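Long-range contact in 6-aminohexanoate-dimer hydrolase (Bacillus anthracis, PDB 4GB7), which probably hydrolyses amide bonds in compounds such as the 6-aminohexanoate dimer, as a serine hydrolase of the beta-lactamase family: residues 184-197 with 236-250. Numbering follows the deposited sequence. Where two conformers were deposited one is given.
Sequences QLMDMQVSVEYPTH and EAKETAPPGSVFSYN
E193 and K238 exchange both backbone N-H...O bonds, and with T240 N bonded to S191 O they zip 191-193 antiparallel to 238-241. Further along, G244 N reaches Q189 O and S248 N reaches M188 O (2.8 Å), the latter almost straight at 172°, so 236-250 follows the neighbouring segment well past the strands. Waters bridge the two segments: one molecule links V190 O, V192 N, S248 OG and N250 ND2, and another joins S191 N to A241 O.

Among the polar side chains, H197 NE2 donates in its ring plane to the syn lone pair of E236 OE1 (2.6 Å), while ND1 is hydrogen-bonded to D225 OD1, and the two bonds together hold the ring's rotation. Between two buried residues, Y194 OH donates to N250 OD1 (2.7 Å), which meets the phenol at its edge, the ring and amide planes 62° apart; the same oxygen caps helix 251-265 through G252 N.

Apolar contacts are tight where V192 CG1 meets A237 CB (3.4 Å). M188, the positive-phi residue of the Schellman motif ending helix 182-186, bends at chi2 (-61°) and lays CE over one face of Y249, 4.3 Å from the centroid. Y249 OH bonds S140 OG, consistent with the SxxK serine and (S/Y)xN tyrosine of a beta-lactamase-type active site, to which the loop continuing from this two-stranded ribbon carries Y249.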
ATOM      1  N   GLN A 184      10.830 -15.251  -0.240  1.00 22.20           N
ATOM      2  CA  GLN A 184      11.061 -14.664  -1.585  1.00 21.50           C
ATOM      3  C   GLN A 184       9.920 -13.796  -2.060  1.00 19.03           C
ATOM      4  O   GLN A 184      10.137 -12.697  -2.632  1.00 19.92           O
ATOM      5  CB  GLN A 184      11.440 -15.758  -2.597  1.00 20.52           C
ATOM      6  CG  GLN A 184      12.843 -16.272  -2.295  1.00 19.24           C
ATOM      7  CD  GLN A 184      13.163 -17.626  -2.983  1.00 22.05           C
ATOM      8  OE1 GLN A 184      12.251 -18.320  -3.543  1.00 20.89           O
ATOM      9  NE2 GLN A 184      14.424 -18.023  -2.923  1.00 26.09           N
ATOM     10  N   LEU A 185       8.701 -14.266  -1.821  1.00 18.68           N
ATOM     11  CA  LEU A 185       7.494 -13.489  -2.153  1.00 20.00           C
ATOM     12  C   LEU A 185       7.432 -12.204  -1.318  1.00 18.49           C
ATOM     13  O   LEU A 185       7.214 -11.060  -1.868  1.00 18.07           O
ATOM     14  CB  LEU A 185       6.234 -14.340  -1.971  1.00 20.46           C
ATOM     15  CG  LEU A 185       6.061 -15.530  -2.898  1.00 18.65           C
ATOM     16  CD1 LEU A 185       5.055 -16.543  -2.353  1.00 20.71           C
ATOM     17  CD2 LEU A 185       5.643 -15.153  -4.310  1.00 18.69           C
HETATM   18  N   MSE A 186       7.594 -12.365  -0.014  1.00 18.23           N
HETATM   19  CA  MSE A 186       7.657 -11.224   0.934  1.00 19.39           C
HETATM   20  C   MSE A 186       8.669 -10.142   0.514  1.00 17.63           C
HETATM   21  O   MSE A 186       8.412  -8.921   0.660  1.00 19.35           O
HETATM   22  CB  MSE A 186       7.983 -11.722   2.348  1.00 20.77           C
HETATM   23  CG  MSE A 186       6.862 -12.463   3.059  1.00 20.47           C
HETATM   24 SE   MSE A 186       5.515 -11.203   3.633  0.70 21.23          SE
HETATM   25  CE  MSE A 186       6.278 -10.889   5.355  1.00 19.98           C
ATOM     26  N   ASP A 187       9.804 -10.580  -0.042  1.00 18.38           N
ATOM     27  CA  ASP A 187      10.868  -9.665  -0.444  1.00 19.66           C
ATOM     28  C   ASP A 187      10.829  -9.246  -1.920  1.00 17.83           C
ATOM     29  O   ASP A 187      11.787  -8.608  -2.398  1.00 21.21           O
ATOM     30  CB  ASP A 187      12.245 -10.270  -0.091  1.00 22.18           C
ATOM     31  CG  ASP A 187      12.498 -10.310   1.421  1.00 23.19           C
ATOM     32  OD1 ASP A 187      11.919  -9.465   2.126  1.00 20.73           O
ATOM     33  OD2 ASP A 187      13.212 -11.218   1.889  1.00 23.04           O
HETATM   34  N   MSE A 188       9.779  -9.628  -2.645  1.00 18.70           N
HETATM   35  CA  MSE A 188       9.639  -9.246  -4.037  1.00 18.26           C
HETATM   36  C   MSE A 188      10.860  -9.730  -4.860  1.00 19.70           C
HETATM   37  O   MSE A 188      11.432  -9.022  -5.630  1.00 18.71           O
HETATM   38  CB  MSE A 188       9.419  -7.733  -4.159  1.00 18.41           C
HETATM   39  CG  MSE A 188       8.037  -7.355  -3.766  1.00 18.13           C
HETATM   40 SE   MSE A 188       6.598  -8.065  -4.723  0.70 21.53          SE
HETATM   41  CE  MSE A 188       5.275  -6.770  -4.172  1.00 20.38           C
ATOM     42  N   GLN A 189      11.237 -10.981  -4.663  1.00 19.91           N
ATOM     43  CA  GLN A 189      12.333 -11.561  -5.394  1.00 21.97           C
ATOM     44  C   GLN A 189      11.883 -12.678  -6.383  1.00 20.89           C
ATOM     45  O   GLN A 189      12.663 -13.584  -6.747  1.00 22.90           O
ATOM     46  CB  GLN A 189      13.383 -12.060  -4.432  1.00 23.40           C
ATOM     47  CG  GLN A 189      14.125 -10.965  -3.689  1.00 25.85           C
ATOM     48  CD  GLN A 189      14.980 -11.502  -2.585  1.00 28.37           C
ATOM     49  OE1 GLN A 189      14.881 -12.674  -2.220  1.00 36.59           O
ATOM     50  NE2 GLN A 189      15.854 -10.666  -2.060  1.00 41.69           N
ATOM     51  N   VAL A 190      10.644 -12.571  -6.841  1.00 18.92           N
ATOM     52  CA  VAL A 190      10.058 -13.485  -7.811  1.00 23.16           C
ATOM     53  C   VAL A 190       9.853 -12.743  -9.126  1.00 23.47           C
ATOM     54  O   VAL A 190       9.094 -11.731  -9.204  1.00 20.87           O
ATOM     55  CB  VAL A 190       8.730 -14.067  -7.270  1.00 24.79           C
ATOM     56  CG1 VAL A 190       8.209 -15.116  -8.215  1.00 23.95           C
ATOM     57  CG2 VAL A 190       8.922 -14.627  -5.824  1.00 22.68           C
ATOM     58  N   SER A 191      10.556 -13.230 -10.151  1.00 22.87           N
ATOM     59  CA  SER A 191      10.649 -12.526 -11.444  1.00 21.39           C
ATOM     60  C   SER A 191       9.693 -13.204 -12.415  1.00 19.60           C
ATOM     61  O   SER A 191       9.917 -14.365 -12.844  1.00 23.50           O
ATOM     62  CB  SER A 191      12.084 -12.551 -11.959  1.00 22.56           C
ATOM     63  OG  SER A 191      12.971 -11.748 -11.193  1.00 26.01           O
ATOM     64  N   VAL A 192       8.648 -12.490 -12.775  1.00 19.80           N
ATOM     65  CA  VAL A 192       7.562 -13.041 -13.531  1.00 21.16           C
ATOM     66  C   VAL A 192       7.029 -12.018 -14.524  1.00 24.14           C
ATOM     67  O   VAL A 192       6.945 -10.812 -14.230  1.00 26.41           O
ATOM     68  CB  VAL A 192       6.411 -13.450 -12.567  1.00 23.40           C
ATOM     69  CG1 VAL A 192       5.053 -13.425 -13.222  1.00 27.90           C
ATOM     70  CG2 VAL A 192       6.697 -14.813 -11.914  1.00 25.10           C
ATOM     71  N   GLU A 193       6.646 -12.517 -15.695  1.00 25.68           N
ATOM     72  CA  GLU A 193       5.945 -11.720 -16.707  0.60 27.20           C
ATOM     73  C   GLU A 193       4.610 -12.426 -17.027  1.00 25.36           C
ATOM     74  O   GLU A 193       4.487 -13.675 -16.876  1.00 25.28           O
ATOM     75  CB  GLU A 193       6.823 -11.539 -17.978  0.60 30.72           C
ATOM     76  CG  GLU A 193       7.058 -12.835 -18.779  0.60 30.06           C
ATOM     77  CD  GLU A 193       7.859 -12.685 -20.092  0.60 29.84           C
ATOM     78  OE1 GLU A 193       8.212 -13.705 -20.682  0.60 38.37           O
ATOM     79  OE2 GLU A 193       8.125 -11.549 -20.510  0.60 38.27           O
ATOM     80  N   TYR A 194       3.647 -11.643 -17.479  1.00 23.64           N
ATOM     81  CA  TYR A 194       2.353 -12.125 -17.871  1.00 22.25           C
ATOM     82  C   TYR A 194       2.136 -11.712 -19.311  1.00 24.34           C
ATOM     83  O   TYR A 194       2.728 -10.706 -19.780  1.00 25.08           O
ATOM     84  CB  TYR A 194       1.230 -11.467 -17.032  1.00 22.36           C
ATOM     85  CG  TYR A 194       1.432 -11.514 -15.513  1.00 21.78           C
ATOM     86  CD1 TYR A 194       1.048 -12.618 -14.769  1.00 23.43           C
ATOM     87  CD2 TYR A 194       1.994 -10.468 -14.838  1.00 21.87           C
ATOM     88  CE1 TYR A 194       1.213 -12.640 -13.400  1.00 25.46           C
ATOM     89  CE2 TYR A 194       2.157 -10.477 -13.477  1.00 21.77           C
ATOM     90  CZ  TYR A 194       1.783 -11.596 -12.759  1.00 21.07           C
ATOM     91  OH  TYR A 194       1.923 -11.643 -11.391  1.00 22.94           O
ATOM     92  N   PRO A 195       1.251 -12.431 -20.008  1.00 23.76           N
ATOM     93  CA  PRO A 195       0.793 -11.925 -21.289  1.00 25.52           C
ATOM     94  C   PRO A 195       0.122 -10.574 -21.137  1.00 24.85           C
ATOM     95  O   PRO A 195      -0.345 -10.230 -20.062  1.00 25.43           O
ATOM     96  CB  PRO A 195      -0.248 -12.959 -21.743  1.00 28.21           C
ATOM     97  CG  PRO A 195      -0.015 -14.174 -20.914  1.00 26.99           C
ATOM     98  CD  PRO A 195       0.637 -13.726 -19.651  1.00 26.66           C
ATOM     99  N   THR A 196       0.086  -9.800 -22.211  1.00 24.94           N
ATOM    100  CA  THR A 196      -0.714  -8.580 -22.225  1.00 23.06           C
ATOM    101  C   THR A 196      -2.174  -8.816 -22.618  1.00 25.36           C
ATOM    102  O   THR A 196      -3.027  -8.012 -22.274  1.00 24.61           O
ATOM    103  CB  THR A 196      -0.137  -7.528 -23.184  1.00 23.70           C
ATOM    104  OG1 THR A 196      -0.233  -7.981 -24.539  1.00 29.86           O
ATOM    105  CG2 THR A 196       1.309  -7.181 -22.832  1.00 28.17           C
ATOM    106  N   HIS A 197      -2.475  -9.899 -23.350  1.00 26.87           N
ATOM    107  CA  HIS A 197      -3.835 -10.120 -23.902  1.00 26.86           C
ATOM    108  C   HIS A 197      -4.309  -8.932 -24.711  1.00 28.53           C
ATOM    109  O   HIS A 197      -5.490  -8.608 -24.766  1.00 30.67           O
ATOM    110  CB  HIS A 197      -4.808 -10.480 -22.775  1.00 27.81           C
ATOM    111  CG  HIS A 197      -4.382 -11.705 -22.029  1.00 24.79           C
ATOM    112  ND1 HIS A 197      -4.425 -12.929 -22.586  1.00 25.92           N
ATOM    113  CD2 HIS A 197      -3.831 -11.865 -20.764  1.00 25.62           C
ATOM    114  CE1 HIS A 197      -3.914 -13.834 -21.725  1.00 29.13           C
ATOM    115  NE2 HIS A 197      -3.575 -13.191 -20.598  1.00 28.58           N
ATOM    116  N   GLU A 236      -0.995 -17.820 -15.109  1.00 25.97           N
ATOM    117  CA  GLU A 236      -0.383 -17.373 -16.365  1.00 28.93           C
ATOM    118  C   GLU A 236       1.087 -16.907 -16.232  1.00 27.81           C
ATOM    119  O   GLU A 236       1.725 -16.586 -17.244  1.00 32.65           O
ATOM    120  CB  GLU A 236      -1.190 -16.196 -16.965  1.00 26.30           C
ATOM    121  CG  GLU A 236      -2.556 -16.575 -17.512  1.00 30.99           C
ATOM    122  CD  GLU A 236      -3.107 -15.549 -18.471  1.00 32.98           C
ATOM    123  OE1 GLU A 236      -2.590 -14.412 -18.530  1.00 30.88           O
ATOM    124  OE2 GLU A 236      -4.077 -15.881 -19.173  1.00 45.95           O
ATOM    125  N   ALA A 237       1.609 -16.849 -14.998  1.00 22.97           N
ATOM    126  CA  ALA A 237       2.957 -16.338 -14.730  1.00 22.75           C
ATOM    127  C   ALA A 237       4.001 -17.132 -15.472  1.00 26.52           C
ATOM    128  O   ALA A 237       3.955 -18.377 -15.481  1.00 24.82           O
ATOM    129  CB  ALA A 237       3.271 -16.353 -13.234  1.00 27.55           C
ATOM    130  N   LYS A 238       4.922 -16.400 -16.091  1.00 25.70           N
ATOM    131  CA  LYS A 238       6.078 -16.988 -16.756  0.60 25.97           C
ATOM    132  C   LYS A 238       7.343 -16.475 -16.067  1.00 24.37           C
ATOM    133  O   LYS A 238       7.583 -15.244 -15.966  1.00 28.31           O
ATOM    134  CB  LYS A 238       6.108 -16.635 -18.240  0.60 29.44           C
ATOM    135  CG  LYS A 238       7.242 -17.290 -18.988  0.60 32.88           C
ATOM    136  CD  LYS A 238       7.484 -16.675 -20.363  0.60 37.93           C
ATOM    137  CE  LYS A 238       8.961 -16.737 -20.737  0.60 42.51           C
ATOM    138  NZ  LYS A 238       9.833 -16.024 -19.756  0.60 51.04           N
ATOM    139  N   GLU A 239       8.166 -17.404 -15.599  1.00 27.00           N
ATOM    140  CA  GLU A 239       9.377 -17.050 -14.851  1.00 23.77           C
ATOM    141  C   GLU A 239      10.456 -16.428 -15.784  1.00 25.54           C
ATOM    142  O   GLU A 239      10.741 -16.955 -16.869  1.00 27.51           O
ATOM    143  CB  GLU A 239       9.931 -18.306 -14.169  1.00 27.49           C
ATOM    144  CG  GLU A 239      11.128 -18.030 -13.278  1.00 29.17           C
ATOM    145  CD  GLU A 239      11.666 -19.260 -12.593  1.00 31.71           C
ATOM    146  OE1 GLU A 239      10.925 -19.842 -11.783  1.00 30.81           O
ATOM    147  OE2 GLU A 239      12.853 -19.612 -12.831  1.00 37.68           O
ATOM    148  N   THR A 240      11.044 -15.315 -15.359  1.00 26.46           N
ATOM    149  CA  THR A 240      12.037 -14.634 -16.145  1.00 26.56           C
ATOM    150  C   THR A 240      13.392 -14.603 -15.455  1.00 26.16           C
ATOM    151  O   THR A 240      14.367 -14.250 -16.061  1.00 28.74           O
ATOM    152  CB  THR A 240      11.591 -13.200 -16.452  1.00 26.18           C
ATOM    153  OG1 THR A 240      11.366 -12.508 -15.240  1.00 30.71           O
ATOM    154  CG2 THR A 240      10.287 -13.191 -17.303  1.00 30.47           C
ATOM    155  N   ALA A 241      13.443 -14.943 -14.172  1.00 27.99           N
ATOM    156  CA  ALA A 241      14.700 -15.156 -13.468  1.00 26.82           C
ATOM    157  C   ALA A 241      14.441 -16.037 -12.265  1.00 27.19           C
ATOM    158  O   ALA A 241      13.299 -16.175 -11.838  1.00 29.15           O
ATOM    159  CB  ALA A 241      15.391 -13.870 -13.073  1.00 30.83           C
ATOM    160  N   PRO A 242      15.503 -16.664 -11.741  1.00 29.11           N
ATOM    161  CA  PRO A 242      15.225 -17.590 -10.661  1.00 30.78           C
ATOM    162  C   PRO A 242      14.724 -16.879  -9.406  1.00 26.58           C
ATOM    163  O   PRO A 242      15.184 -15.774  -9.092  1.00 26.89           O
ATOM    164  CB  PRO A 242      16.585 -18.264 -10.415  1.00 31.85           C
ATOM    165  CG  PRO A 242      17.277 -18.159 -11.727  1.00 34.01           C
ATOM    166  CD  PRO A 242      16.874 -16.812 -12.258  1.00 33.37           C
ATOM    167  N   PRO A 243      13.829 -17.530  -8.669  1.00 25.90           N
ATOM    168  CA  PRO A 243      13.357 -16.873  -7.458  1.00 27.33           C
ATOM    169  C   PRO A 243      14.475 -16.661  -6.425  1.00 24.87           C
ATOM    170  O   PRO A 243      15.349 -17.526  -6.204  1.00 26.70           O
ATOM    171  CB  PRO A 243      12.260 -17.811  -6.955  1.00 29.52           C
ATOM    172  CG  PRO A 243      12.582 -19.129  -7.520  1.00 29.50           C
ATOM    173  CD  PRO A 243      13.175 -18.845  -8.870  1.00 28.26           C
ATOM    174  N   GLY A 244      14.495 -15.481  -5.834  1.00 24.85           N
ATOM    175  CA  GLY A 244      15.539 -15.125  -4.909  1.00 25.29           C
ATOM    176  C   GLY A 244      16.709 -14.404  -5.548  1.00 23.59           C
ATOM    177  O   GLY A 244      17.543 -13.819  -4.836  1.00 28.93           O
ATOM    178  N   SER A 245      16.780 -14.384  -6.882  1.00 26.91           N
ATOM    179  CA  SER A 245      18.002 -13.935  -7.558  1.00 27.33           C
ATOM    180  C   SER A 245      18.143 -12.433  -7.689  1.00 27.13           C
ATOM    181  O   SER A 245      19.276 -11.919  -7.736  1.00 31.57           O
ATOM    182  CB  SER A 245      18.130 -14.600  -8.928  1.00 27.47           C
ATOM    183  OG  SER A 245      17.188 -14.108  -9.851  1.00 29.96           O
ATOM    184  N   VAL A 246      17.012 -11.732  -7.736  1.00 25.73           N
ATOM    185  CA  VAL A 246      16.998 -10.268  -7.893  1.00 24.43           C
ATOM    186  C   VAL A 246      15.636  -9.727  -7.438  1.00 24.19           C
ATOM    187  O   VAL A 246      14.648 -10.445  -7.458  1.00 24.41           O
ATOM    188  CB  VAL A 246      17.244  -9.840  -9.357  1.00 24.67           C
ATOM    189  CG1 VAL A 246      16.101 -10.302 -10.269  1.00 25.42           C
ATOM    190  CG2 VAL A 246      17.491  -8.344  -9.462  1.00 28.62           C
ATOM    191  N   PHE A 247      15.605  -8.462  -7.066  1.00 24.09           N
ATOM    192  CA  PHE A 247      14.359  -7.768  -6.790  1.00 24.04           C
ATOM    193  C   PHE A 247      13.580  -7.558  -8.090  1.00 24.90           C
ATOM    194  O   PHE A 247      14.136  -7.066  -9.086  1.00 25.24           O
ATOM    195  CB  PHE A 247      14.645  -6.423  -6.113  1.00 21.95           C
ATOM    196  CG  PHE A 247      13.430  -5.566  -5.883  1.00 22.95           C
ATOM    197  CD1 PHE A 247      12.634  -5.787  -4.794  1.00 22.16           C
ATOM    198  CD2 PHE A 247      13.117  -4.510  -6.732  1.00 22.76           C
ATOM    199  CE1 PHE A 247      11.543  -4.987  -4.526  1.00 22.10           C
ATOM    200  CE2 PHE A 247      11.994  -3.712  -6.481  1.00 25.35           C
ATOM    201  CZ  PHE A 247      11.217  -3.943  -5.366  1.00 23.01           C
ATOM    202  N   SER A 248      12.284  -7.895  -8.061  1.00 20.34           N
ATOM    203  CA  SER A 248      11.365  -7.628  -9.160  1.00 23.04           C
ATOM    204  C   SER A 248      10.005  -7.379  -8.549  1.00 20.95           C
ATOM    205  O   SER A 248       9.348  -8.318  -8.075  1.00 21.50           O
ATOM    206  CB  SER A 248      11.293  -8.821 -10.127  1.00 21.91           C
ATOM    207  OG  SER A 248      10.451  -8.517 -11.221  1.00 24.16           O
ATOM    208  N   TYR A 249       9.591  -6.111  -8.526  1.00 21.47           N
ATOM    209  CA  TYR A 249       8.315  -5.762  -7.914  1.00 19.62           C
ATOM    210  C   TYR A 249       7.159  -6.372  -8.700  1.00 21.94           C
ATOM    211  O   TYR A 249       7.043  -6.154  -9.906  1.00 24.97           O
ATOM    212  CB  TYR A 249       8.189  -4.262  -7.885  1.00 21.53           C
ATOM    213  CG  TYR A 249       7.071  -3.713  -7.042  1.00 20.63           C
ATOM    214  CD1 TYR A 249       7.204  -3.563  -5.659  1.00 24.88           C
ATOM    215  CD2 TYR A 249       5.920  -3.270  -7.622  1.00 28.56           C
ATOM    216  CE1 TYR A 249       6.200  -2.994  -4.893  1.00 21.01           C
ATOM    217  CE2 TYR A 249       4.896  -2.722  -6.869  1.00 27.46           C
ATOM    218  CZ  TYR A 249       5.042  -2.578  -5.513  1.00 23.08           C
ATOM    219  OH  TYR A 249       4.019  -2.004  -4.820  1.00 22.12           O
ATOM    220  N   ASN A 250       6.303  -7.146  -8.022  1.00 19.64           N
ATOM    221  CA  ASN A 250       5.184  -7.767  -8.693  1.00 19.54           C
ATOM    222  C   ASN A 250       3.973  -7.940  -7.758  1.00 20.14           C
ATOM    223  O   ASN A 250       4.057  -8.623  -6.745  1.00 20.85           O
ATOM    224  CB  ASN A 250       5.619  -9.140  -9.233  1.00 19.33           C
ATOM    225  CG  ASN A 250       4.732  -9.652 -10.358  1.00 19.43           C
ATOM    226  OD1 ASN A 250       3.509  -9.790 -10.203  1.00 21.57           O
ATOM    227  ND2 ASN A 250       5.365  -9.949 -11.524  1.00 24.70           N
TER
HETATM  228  O   HOH W   1      14.076 -12.942  -9.115  1.00 28.67           O
HETATM  229  O   HOH W   2      17.796 -14.342  -2.139  1.00 31.99           O
HETATM  230  O   HOH W   3       8.262 -10.507  -6.775  1.00 20.84           O
HETATM  231  O   HOH W   4       8.221 -10.046 -11.248  1.00 22.56           O
HETATM  232  O   HOH W   5      11.410 -15.874  -9.861  1.00 23.92           O